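Local coordinates for methyltransferase domain-containing protein (Serratia marcescens, PDB 7CLU) that probably transfers a methyl group from S-adenosyl-L-methionine to a hydroxyl oxygen during prodigiosin biosynthesis, as an O-methyltransferase, at residues P251-Y262 with Y310-F319; M265-T276 with P330-K338. All coordinates share one frame; numbering follows the deposited sequence.

Contact 1: residues P251-Y262 with Y310-F319; sequences PETQLTILRNIY and YLDRFRLAGF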
loop_
_atom_site.group_PDB
_atom_site.type_symbol
_atom_site.label_atom_id
_atom_site.label_comp_id
_atom_site.label_asym_id
_atom_site.label_seq_id
_atom_site.Cartn_x
_atom_site.Cartn_y
_atom_site.Cartn_z
ATOM N N PRO A 251 13.576 14.464 -18.373
ATOM C CA PRO A 251 14.966 14.909 -18.591
ATOM C C PRO A 251 15.112 16.097 -19.527
ATOM O O PRO A 251 15.929 16.992 -19.255
ATOM C CB PRO A 251 15.627 13.650 -19.169
ATOM C CG PRO A 251 14.873 12.529 -18.520
ATOM C CD PRO A 251 13.444 12.999 -18.434
ATOM N N GLU A 252 14.350 16.125 -20.630
ATOM C CA GLU A 252 14.433 17.246 -21.561
ATOM C C GLU A 252 14.022 18.549 -20.887
ATOM O O GLU A 252 14.635 19.597 -21.117
ATOM C CB GLU A 252 13.564 16.969 -22.798
ATOM C CG GLU A 252 13.619 15.519 -23.308
ATOM C CD GLU A 252 12.804 14.534 -22.448
ATOM O OE1 GLU A 252 11.596 14.764 -22.261
ATOM O OE2 GLU A 252 13.372 13.532 -21.959
ATOM N N THR A 253 12.994 18.503 -20.036
ATOM C CA THR A 253 12.633 19.683 -19.255
ATOM C C THR A 253 13.688 19.984 -18.199
ATOM O O THR A 253 13.978 21.155 -17.906
ATOM C CB THR A 253 11.268 19.465 -18.607
ATOM O OG1 THR A 253 10.302 19.205 -19.637
ATOM C CG2 THR A 253 10.846 20.685 -17.769
ATOM N N GLN A 254 14.262 18.943 -17.598
ATOM C CA GLN A 254 15.355 19.171 -16.660
ATOM C C GLN A 254 16.475 19.955 -17.331
ATOM O O GLN A 254 17.038 20.888 -16.743
ATOM C CB GLN A 254 15.880 17.843 -16.123
ATOM C CG GLN A 254 14.867 17.025 -15.344
ATOM C CD GLN A 254 15.510 15.815 -14.711
ATOM O OE1 GLN A 254 16.723 15.803 -14.458
ATOM N NE2 GLN A 254 14.705 14.779 -14.439
ATOM N N LEU A 255 16.786 19.601 -18.576
ATOM C CA LEU A 255 17.815 20.314 -19.325
ATOM C C LEU A 255 17.450 21.786 -19.496
ATOM O O LEU A 255 18.309 22.666 -19.365
ATOM C CB LEU A 255 18.007 19.640 -20.682
ATOM C CG LEU A 255 19.400 19.370 -21.221
ATOM C CD1 LEU A 255 20.176 18.485 -20.244
ATOM C CD2 LEU A 255 19.294 18.712 -22.588
ATOM N N THR A 256 16.175 22.068 -19.782
ATOM C CA THR A 256 15.743 23.452 -19.963
ATOM C C THR A 256 15.905 24.249 -18.673
ATOM O O THR A 256 16.441 25.366 -18.677
ATOM C CB THR A 256 14.289 23.492 -20.434
ATOM O OG1 THR A 256 14.190 22.916 -21.743
ATOM C CG2 THR A 256 13.788 24.913 -20.452
ATOM N N ILE A 257 15.437 23.683 -17.555
ATOM C CA ILE A 257 15.604 24.317 -16.248
ATOM C C ILE A 257 17.077 24.599 -15.974
ATOM O O ILE A 257 17.450 25.698 -15.544
ATOM C CB ILE A 257 15.002 23.421 -15.150
ATOM C CG1 ILE A 257 13.472 23.415 -15.225
ATOM C CG2 ILE A 257 15.485 23.871 -13.806
ATOM C CD1 ILE A 257 12.838 22.161 -14.655
ATOM N N LEU A 258 17.934 23.599 -16.205
ATOM C CA LEU A 258 19.344 23.729 -15.864
ATOM C C LEU A 258 20.035 24.740 -16.770
ATOM O O LEU A 258 20.880 25.522 -16.313
ATOM C CB LEU A 258 20.036 22.376 -15.966
ATOM C CG LEU A 258 19.744 21.278 -14.927
ATOM C CD1 LEU A 258 20.348 19.978 -15.419
ATOM C CD2 LEU A 258 20.318 21.658 -13.560
ATOM N N ARG A 259 19.696 24.726 -18.060
ATOM C CA ARG A 259 20.211 25.741 -18.969
ATOM C C ARG A 259 19.693 27.121 -18.583
ATOM O O ARG A 259 20.425 28.112 -18.661
ATOM C CB ARG A 259 19.829 25.389 -20.411
ATOM C CG ARG A 259 20.644 24.245 -21.009
ATOM C CD ARG A 259 20.623 24.267 -22.543
ATOM N NE ARG A 259 19.320 23.880 -23.066
ATOM C CZ ARG A 259 19.057 22.692 -23.603
ATOM N NH1 ARG A 259 20.025 21.787 -23.695
ATOM N NH2 ARG A 259 17.834 22.412 -24.058
ATOM N N ASN A 260 18.434 27.201 -18.141
ATOM C CA ASN A 260 17.881 28.492 -17.733
ATOM C C ASN A 260 18.630 29.057 -16.536
ATOM O O ASN A 260 18.938 30.257 -16.497
ATOM C CB ASN A 260 16.388 28.357 -17.412
ATOM C CG ASN A 260 15.516 28.334 -18.658
ATOM O OD1 ASN A 260 15.987 28.619 -19.759
ATOM N ND2 ASN A 260 14.240 27.996 -18.487
ATOM N N ILE A 261 18.918 28.212 -15.540
ATOM C CA ILE A 261 19.689 28.662 -14.382
ATOM C C ILE A 261 21.119 29.000 -14.780
ATOM O O ILE A 261 21.674 30.010 -14.338
ATOM C CB ILE A 261 19.658 27.600 -13.273
ATOM C CG1 ILE A 261 18.229 27.456 -12.731
ATOM C CG2 ILE A 261 20.650 27.980 -12.180
ATOM C CD1 ILE A 261 18.056 26.335 -11.722
ATOM N N TYR A 262 21.745 28.153 -15.603
ATOM C CA TYR A 262 23.114 28.414 -16.037
ATOM C C TYR A 262 23.229 29.776 -16.704
ATOM O O TYR A 262 24.158 30.540 -16.413
ATOM C CB TYR A 262 23.578 27.322 -16.997
ATOM C CG TYR A 262 24.985 27.532 -17.491
ATOM C CD1 TYR A 262 26.068 27.073 -16.752
ATOM C CD2 TYR A 262 25.241 28.205 -18.689
ATOM C CE1 TYR A 262 27.366 27.263 -17.184
ATOM C CE2 TYR A 262 26.543 28.407 -19.130
ATOM C CZ TYR A 262 27.601 27.929 -18.370
ATOM O OH TYR A 262 28.901 28.112 -18.788
ATOM N N TYR A 310 22.469 12.625 -13.723
ATOM C CA TYR A 310 22.408 14.035 -13.355
ATOM C C TYR A 310 23.689 14.763 -13.752
ATOM O O TYR A 310 23.639 15.899 -14.242
ATOM C CB TYR A 310 22.151 14.183 -11.855
ATOM C CG TYR A 310 20.716 13.919 -11.419
ATOM C CD1 TYR A 310 19.641 14.546 -12.043
ATOM C CD2 TYR A 310 20.446 13.062 -10.343
ATOM C CE1 TYR A 310 18.309 14.298 -11.631
ATOM C CE2 TYR A 310 19.142 12.823 -9.913
ATOM C CZ TYR A 310 18.087 13.446 -10.554
ATOM O OH TYR A 310 16.814 13.186 -10.116
ATOM N N LEU A 311 24.846 14.128 -13.550
ATOM C CA LEU A 311 26.098 14.734 -13.993
ATOM C C LEU A 311 26.055 15.034 -15.484
ATOM O O LEU A 311 26.425 16.135 -15.910
ATOM C CB LEU A 311 27.280 13.821 -13.669
ATOM C CG LEU A 311 27.649 13.672 -12.195
ATOM C CD1 LEU A 311 28.836 12.737 -12.006
ATOM C CD2 LEU A 311 27.930 15.032 -11.580
ATOM N N ASP A 312 25.576 14.070 -16.287
ATOM C CA ASP A 312 25.490 14.266 -17.730
ATOM C C ASP A 312 24.619 15.466 -18.071
ATOM O O ASP A 312 24.954 16.249 -18.970
ATOM C CB ASP A 312 24.936 13.008 -18.406
ATOM C CG ASP A 312 25.874 11.812 -18.298
ATOM O OD1 ASP A 312 27.080 12.007 -18.037
ATOM O OD2 ASP A 312 25.397 10.667 -18.477
ATOM N N ARG A 313 23.499 15.631 -17.359
ATOM C CA ARG A 313 22.608 16.751 -17.642
ATOM C C ARG A 313 23.225 18.076 -17.217
ATOM O O ARG A 313 23.038 19.092 -17.898
ATOM C CB ARG A 313 21.250 16.535 -16.963
ATOM C CG ARG A 313 20.437 15.478 -17.657
ATOM C CD ARG A 313 19.086 15.167 -17.009
ATOM N NE ARG A 313 18.712 13.809 -17.394
ATOM C CZ ARG A 313 18.137 12.939 -16.582
ATOM N NH1 ARG A 313 17.844 13.296 -15.335
ATOM N NH2 ARG A 313 17.857 11.719 -17.017
ATOM N N PHE A 314 23.955 18.094 -16.095
ATOM C CA PHE A 314 24.685 19.300 -15.716
ATOM C C PHE A 314 25.643 19.726 -16.829
ATOM O O PHE A 314 25.648 20.889 -17.252
ATOM C CB PHE A 314 25.448 19.076 -14.405
ATOM C CG PHE A 314 24.693 19.504 -13.171
ATOM C CD1 PHE A 314 23.388 19.064 -12.943
ATOM C CD2 PHE A 314 25.284 20.346 -12.237
ATOM C CE1 PHE A 314 22.693 19.452 -11.793
ATOM C CE2 PHE A 314 24.605 20.742 -11.086
ATOM C CZ PHE A 314 23.307 20.296 -10.854
ATOM N N ARG A 315 26.449 18.784 -17.330
ATOM C CA ARG A 315 27.428 19.117 -18.362
ATOM C C ARG A 315 26.739 19.588 -19.635
ATOM O O ARG A 315 27.104 20.628 -20.199
ATOM C CB ARG A 315 28.332 17.914 -18.639
ATOM C CG ARG A 315 28.971 17.364 -17.379
ATOM C CD ARG A 315 29.927 16.215 -17.644
ATOM N NE ARG A 315 30.959 16.198 -16.617
ATOM C CZ ARG A 315 31.235 15.167 -15.824
ATOM N NH1 ARG A 315 30.564 14.022 -15.937
ATOM N NH2 ARG A 315 32.196 15.288 -14.912
ATOM N N LEU A 316 25.718 18.845 -20.087
ATOM C CA LEU A 316 24.970 19.234 -21.282
ATOM C C LEU A 316 24.382 20.632 -21.151
ATOM O O LEU A 316 24.208 21.331 -22.159
ATOM C CB LEU A 316 23.848 18.226 -21.556
ATOM C CG LEU A 316 24.125 17.072 -22.514
ATOM C CD1 LEU A 316 22.824 16.339 -22.837
ATOM C CD2 LEU A 316 24.794 17.574 -23.791
ATOM N N ALA A 317 24.064 21.055 -19.927
ATOM C CA ALA A 317 23.527 22.384 -19.684
ATOM C C ALA A 317 24.608 23.448 -19.584
ATOM O O ALA A 317 24.270 24.627 -19.435
ATOM C CB ALA A 317 22.673 22.388 -18.408
ATOM N N GLY A 318 25.887 23.069 -19.644
ATOM C CA GLY A 318 26.973 24.027 -19.703
ATOM C C GLY A 318 27.832 24.116 -18.463
ATOM O O GLY A 318 28.831 24.848 -18.475
ATOM N N PHE A 319 27.490 23.396 -17.397
ATOM C CA PHE A 319 28.231 23.498 -16.151
ATOM C C PHE A 319 29.592 22.832 -16.264
ATOM O O PHE A 319 29.743 21.795 -16.913
ATOM C CB PHE A 319 27.444 22.852 -15.012
ATOM C CG PHE A 319 26.256 23.641 -14.595
ATOM C CD1 PHE A 319 26.419 24.812 -13.887
ATOM C CD2 PHE A 319 24.976 23.229 -14.943
ATOM C CE1 PHE A 319 25.326 25.553 -13.506
ATOM C CE2 PHE A 319 23.877 23.965 -14.567
ATOM C CZ PHE A 319 24.055 25.133 -13.844
HETATM O O HOH W 1 15.410 12.582 -12.563
HETATM O O HOH W 2 30.851 26.108 -17.460
#
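The segments come closest at Arg259 and Ala317, just past the end of helix 310-316, with CA atoms 4.8 Å apart, while the short axes of helices 251-262 and 310-316 pass at 9.3 Å with N-to-C directions 48° apart. At this approach Ala317 CB meets Leu258 CB at 3.6 Å and also touches the aliphatic CG of Arg259, and its small side chain is consistent with the close approach. Leu258 carries the apolar middle: CD1 lies against Arg313 CB, and CD2 reaches Phe314 CE1 at 3.7 Å. On the outer flank Leu255 CD1 packs on Leu316 CB.

Beyond Ala317 the chain turns away through a Schellman motif, with Gly318 at positive phi. Tyr262 closes over this turn. Its CG lies anti to the backbone N (chi1 180°), which carries the ring out across the glycine, and Gly318 CA sits over the ring centre in a CH-pi contact, 4.2 Å from the centroid. The same ring presents its CD1 edge to the face of Phe319, a T-shaped pair with centroids 5.1 Å apart and nearly perpendicular planes.

The other end is polar. Pro251 lays CB and CG over one face of the Arg313 guanidinium, whose NH1 gives Gln254 OE1 a weak, bent hydrogen bond of 2.9 Å (129° at the hydrogen); Ser305 OG is a further partner of NH1. Gln254 NE2 has two partners, Tyr249 O and a water 3.0 Å away that also bonds Tyr310 OH. Tyr310 lies beside His247, the predicted proton acceptor. The chemistry thus differs along the contact: apolar groups fill the middle and the Gly318 end, while the Pro251 end adds a polar, partly water-mediated link next to the probable catalytic pocket.

Contact 2: residues M265-T276 with P330-K338; sequences MPAGGRFIASET and PRTLIVGEK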
loop_
_atom_site.group_PDB
_atom_site.type_symbol
_atom_site.label_atom_id
_atom_site.label_comp_id
_atom_site.label_asym_id
_atom_site.label_seq_id
_atom_site.Cartn_x
_atom_site.Cartn_y
_atom_site.Cartn_z
ATOM N N MET A 265 23.043 32.620 -14.068
ATOM C CA MET A 265 24.003 32.630 -12.974
ATOM C C MET A 265 25.109 33.650 -13.226
ATOM O O MET A 265 25.425 33.956 -14.376
ATOM C CB MET A 265 24.647 31.261 -12.807
ATOM C CG MET A 265 23.838 30.279 -12.001
ATOM S SD MET A 265 24.487 28.623 -12.258
ATOM C CE MET A 265 26.133 28.809 -11.561
ATOM N N PRO A 266 25.743 34.152 -12.170
ATOM C CA PRO A 266 26.941 34.973 -12.368
ATOM C C PRO A 266 28.090 34.119 -12.875
ATOM O O PRO A 266 28.137 32.904 -12.661
ATOM C CB PRO A 266 27.233 35.523 -10.970
ATOM C CG PRO A 266 26.706 34.459 -10.036
ATOM C CD PRO A 266 25.459 33.925 -10.737
ATOM N N ALA A 267 29.019 34.767 -13.571
ATOM C CA ALA A 267 30.221 34.072 -13.999
ATOM C C ALA A 267 30.984 33.582 -12.777
ATOM O O ALA A 267 31.066 34.275 -11.758
ATOM C CB ALA A 267 31.102 34.990 -14.851
ATOM N N GLY A 268 31.526 32.371 -12.873
ATOM C CA GLY A 268 32.183 31.772 -11.731
ATOM C C GLY A 268 31.256 31.310 -10.629
ATOM O O GLY A 268 31.743 30.843 -9.592
ATOM N N GLY A 269 29.938 31.425 -10.814
ATOM C CA GLY A 269 29.011 31.028 -9.776
ATOM C C GLY A 269 28.926 29.521 -9.638
ATOM O O GLY A 269 29.338 28.761 -10.517
ATOM N N ARG A 270 28.371 29.085 -8.506
ATOM C CA ARG A 270 28.162 27.672 -8.221
ATOM C C ARG A 270 26.668 27.365 -8.148
ATOM O O ARG A 270 25.883 28.173 -7.640
ATOM C CB ARG A 270 28.829 27.276 -6.904
ATOM C CG ARG A 270 28.740 25.793 -6.570
ATOM C CD ARG A 270 29.636 25.446 -5.380
ATOM N NE ARG A 270 31.036 25.403 -5.784
ATOM C CZ ARG A 270 32.069 25.283 -4.955
ATOM N NH1 ARG A 270 31.877 25.196 -3.636
ATOM N NH2 ARG A 270 33.302 25.253 -5.452
ATOM N N PHE A 271 26.280 26.201 -8.656
ATOM C CA PHE A 271 24.894 25.756 -8.586
ATOM C C PHE A 271 24.848 24.357 -7.990
ATOM O O PHE A 271 25.671 23.499 -8.322
ATOM C CB PHE A 271 24.212 25.773 -9.957
ATOM C CG PHE A 271 22.873 25.079 -9.967
ATOM C CD1 PHE A 271 21.775 25.647 -9.338
ATOM C CD2 PHE A 271 22.719 23.848 -10.579
ATOM C CE1 PHE A 271 20.550 25.004 -9.326
ATOM C CE2 PHE A 271 21.502 23.205 -10.564
ATOM C CZ PHE A 271 20.421 23.788 -9.931
ATOM N N ILE A 272 23.901 24.137 -7.088
ATOM C CA ILE A 272 23.716 22.845 -6.456
ATOM C C ILE A 272 22.254 22.443 -6.597
ATOM O O ILE A 272 21.362 23.212 -6.238
ATOM C CB ILE A 272 24.092 22.869 -4.966
ATOM C CG1 ILE A 272 25.531 23.365 -4.743
ATOM C CG2 ILE A 272 23.842 21.498 -4.373
ATOM C CD1 ILE A 272 25.972 23.361 -3.244
ATOM N N ALA A 273 22.008 21.240 -7.091
ATOM C CA ALA A 273 20.691 20.621 -7.004
ATOM C C ALA A 273 20.766 19.506 -5.973
ATOM O O ALA A 273 21.660 18.664 -6.058
ATOM C CB ALA A 273 20.259 20.045 -8.348
ATOM N N SER A 274 19.840 19.487 -5.017
ATOM C CA SER A 274 19.739 18.365 -4.093
ATOM C C SER A 274 18.688 17.398 -4.636
ATOM O O SER A 274 17.577 17.812 -4.960
ATOM C CB SER A 274 19.388 18.812 -2.667
ATOM O OG SER A 274 18.312 19.729 -2.594
ATOM N N GLU A 275 19.073 16.131 -4.797
ATOM C CA GLU A 275 18.169 15.108 -5.312
ATOM C C GLU A 275 18.400 13.828 -4.525
ATOM O O GLU A 275 19.304 13.747 -3.681
ATOM C CB GLU A 275 18.364 14.842 -6.821
ATOM C CG GLU A 275 18.164 16.048 -7.730
ATOM C CD GLU A 275 16.703 16.305 -8.025
ATOM O OE1 GLU A 275 15.962 15.321 -8.258
ATOM O OE2 GLU A 275 16.300 17.492 -8.019
ATOM N N THR A 276 17.554 12.828 -4.802
ATOM C CA THR A 276 17.674 11.480 -4.237
ATOM C C THR A 276 17.901 10.526 -5.406
ATOM O O THR A 276 16.955 9.899 -5.895
ATOM C CB THR A 276 16.428 11.060 -3.449
ATOM O OG1 THR A 276 15.267 11.103 -4.308
ATOM C CG2 THR A 276 16.222 11.964 -2.239
ATOM N N PRO A 330 18.993 12.362 3.513
ATOM C CA PRO A 330 18.562 11.516 2.396
ATOM C C PRO A 330 18.882 12.082 1.018
ATOM O O PRO A 330 18.710 11.359 0.025
ATOM C CB PRO A 330 17.045 11.412 2.608
ATOM C CG PRO A 330 16.671 12.694 3.278
ATOM C CD PRO A 330 17.875 13.110 4.118
ATOM N N ARG A 331 19.329 13.331 0.911
ATOM C CA ARG A 331 19.611 13.893 -0.407
ATOM C C ARG A 331 21.097 13.786 -0.741
ATOM O O ARG A 331 21.949 13.597 0.128
ATOM C CB ARG A 331 19.158 15.357 -0.502
ATOM C CG ARG A 331 17.662 15.539 -0.349
ATOM C CD ARG A 331 17.184 16.905 -0.773
ATOM N NE ARG A 331 15.870 17.185 -0.210
ATOM C CZ ARG A 331 15.193 18.308 -0.398
ATOM N NH1 ARG A 331 15.706 19.281 -1.146
ATOM N NH2 ARG A 331 14.013 18.463 0.187
ATOM N N THR A 332 21.381 13.897 -2.034
ATOM C CA THR A 332 22.718 13.942 -2.596
ATOM C C THR A 332 22.857 15.255 -3.362
ATOM O O THR A 332 21.924 15.686 -4.041
ATOM C CB THR A 332 22.933 12.738 -3.524
ATOM O OG1 THR A 332 22.772 11.535 -2.765
ATOM C CG2 THR A 332 24.300 12.758 -4.139
ATOM N N LEU A 333 24.009 15.901 -3.248
ATOM C CA LEU A 333 24.222 17.189 -3.900
ATOM C C LEU A 333 24.858 16.968 -5.267
ATOM O O LEU A 333 25.861 16.252 -5.390
ATOM C CB LEU A 333 25.107 18.107 -3.042
ATOM C CG LEU A 333 24.651 18.488 -1.632
ATOM C CD1 LEU A 333 25.563 19.559 -1.056
ATOM C CD2 LEU A 333 23.174 18.927 -1.558
ATOM N N ILE A 334 24.263 17.557 -6.297
ATOM C CA ILE A 334 24.875 17.615 -7.615
ATOM C C ILE A 334 25.314 19.059 -7.821
ATOM O O ILE A 334 24.508 19.983 -7.674
ATOM C CB ILE A 334 23.921 17.120 -8.714
ATOM C CG1 ILE A 334 23.468 15.691 -8.382
ATOM C CG2 ILE A 334 24.628 17.084 -10.022
ATOM C CD1 ILE A 334 21.966 15.526 -8.263
ATOM N N VAL A 335 26.609 19.253 -8.090
ATOM C CA VAL A 335 27.263 20.553 -7.992
ATOM C C VAL A 335 27.986 20.845 -9.299
ATOM O O VAL A 335 28.619 19.956 -9.878
ATOM C CB VAL A 335 28.271 20.579 -6.820
ATOM C CG1 VAL A 335 28.933 21.949 -6.686
ATOM C CG2 VAL A 335 27.598 20.138 -5.523
ATOM N N GLY A 336 27.916 22.098 -9.745
ATOM C CA GLY A 336 28.643 22.518 -10.933
ATOM C C GLY A 336 28.890 24.011 -10.903
ATOM O O GLY A 336 28.250 24.752 -10.147
ATOM N N GLU A 337 29.837 24.450 -11.733
ATOM C CA GLU A 337 30.208 25.856 -11.798
ATOM C C GLU A 337 30.027 26.407 -13.208
ATOM O O GLU A 337 30.032 25.673 -14.206
ATOM C CB GLU A 337 31.659 26.084 -11.342
ATOM C CG GLU A 337 31.853 26.041 -9.840
ATOM C CD GLU A 337 32.351 24.700 -9.376
ATOM O OE1 GLU A 337 33.041 24.026 -10.176
ATOM O OE2 GLU A 337 32.061 24.322 -8.219
ATOM N N LYS A 338 29.877 27.727 -13.266
ATOM C CA LYS A 338 29.668 28.455 -14.509
ATOM C C LYS A 338 30.987 29.113 -14.898
ATOM O O LYS A 338 31.475 30.010 -14.197
ATOM C CB LYS A 338 28.557 29.495 -14.357
ATOM C CG LYS A 338 28.440 30.426 -15.555
ATOM C CD LYS A 338 27.137 31.210 -15.591
ATOM C CE LYS A 338 26.982 31.876 -16.966
ATOM N NZ LYS A 338 25.802 32.772 -17.099
#
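Glu337 OE2 is gripped by two arginines: Arg270 NE bonds it at 2.9 Å and Arg270 NH2 weakly at 3.2 Å, while Arg323 of the adjoining strand forms a second salt bridge. Two cationic groups on one oxygen would probably favour the charged carboxylate. The setting is the Rossmann-like methyltransferase sheet, strand order 3-2-1-4-5-7-6, in which strand 332-337 runs antiparallel to 270-275. Paired N-H and C=O groups join Phe271 to Gly336, Ala273 to Ile334 and Glu275 to Thr332. The two strands share an apolar patch where Ile272 CG1 lies beside Val335 CG2 at 3.9 Å and its CG2 meets Leu333 CB.

At the C-terminal side Lys338 runs along Met265: CG lies anti to the backbone N (chi1 171°) and the chain beyond it is extended. Its NZ bonds Met265 O at 3.0 Å as well as Tyr262 O, with the Tyr262 ring in cation-pi contact, tying the C-terminal segment to the end of helix 251-264. At the far end Arg331, a residue of the S-adenosyl-L-homocysteine site, donates NH1 to Ser274 OG at 3.0 Å (157° at the hydrogen). The hydroxyl oxygen, also bonded to His241 NE2, lies in the guanidinium plane.

Overall arrangement
Followed from the N terminus, the chain runs along helix 251-264, turns into strand 270-275, passes through helices 286-298 and 307-316, then returns by strands 322-326 and 332-337. Contact 1 closes a loop of 47 intervening residues, contact 2 one of 53; because their segments alternate, the two closures cross and neither contains the other. Contact 1 unites two helices covering one face of the sheet, and contact 2 unites two neighbouring strands beneath them, with centres about 11 Å apart. The layers also meet directly: Tyr310 OH and Glu275 OE1 form a probable hydrogen bond, Phe319 packs on Met265, and Phe314 leans on Ile334.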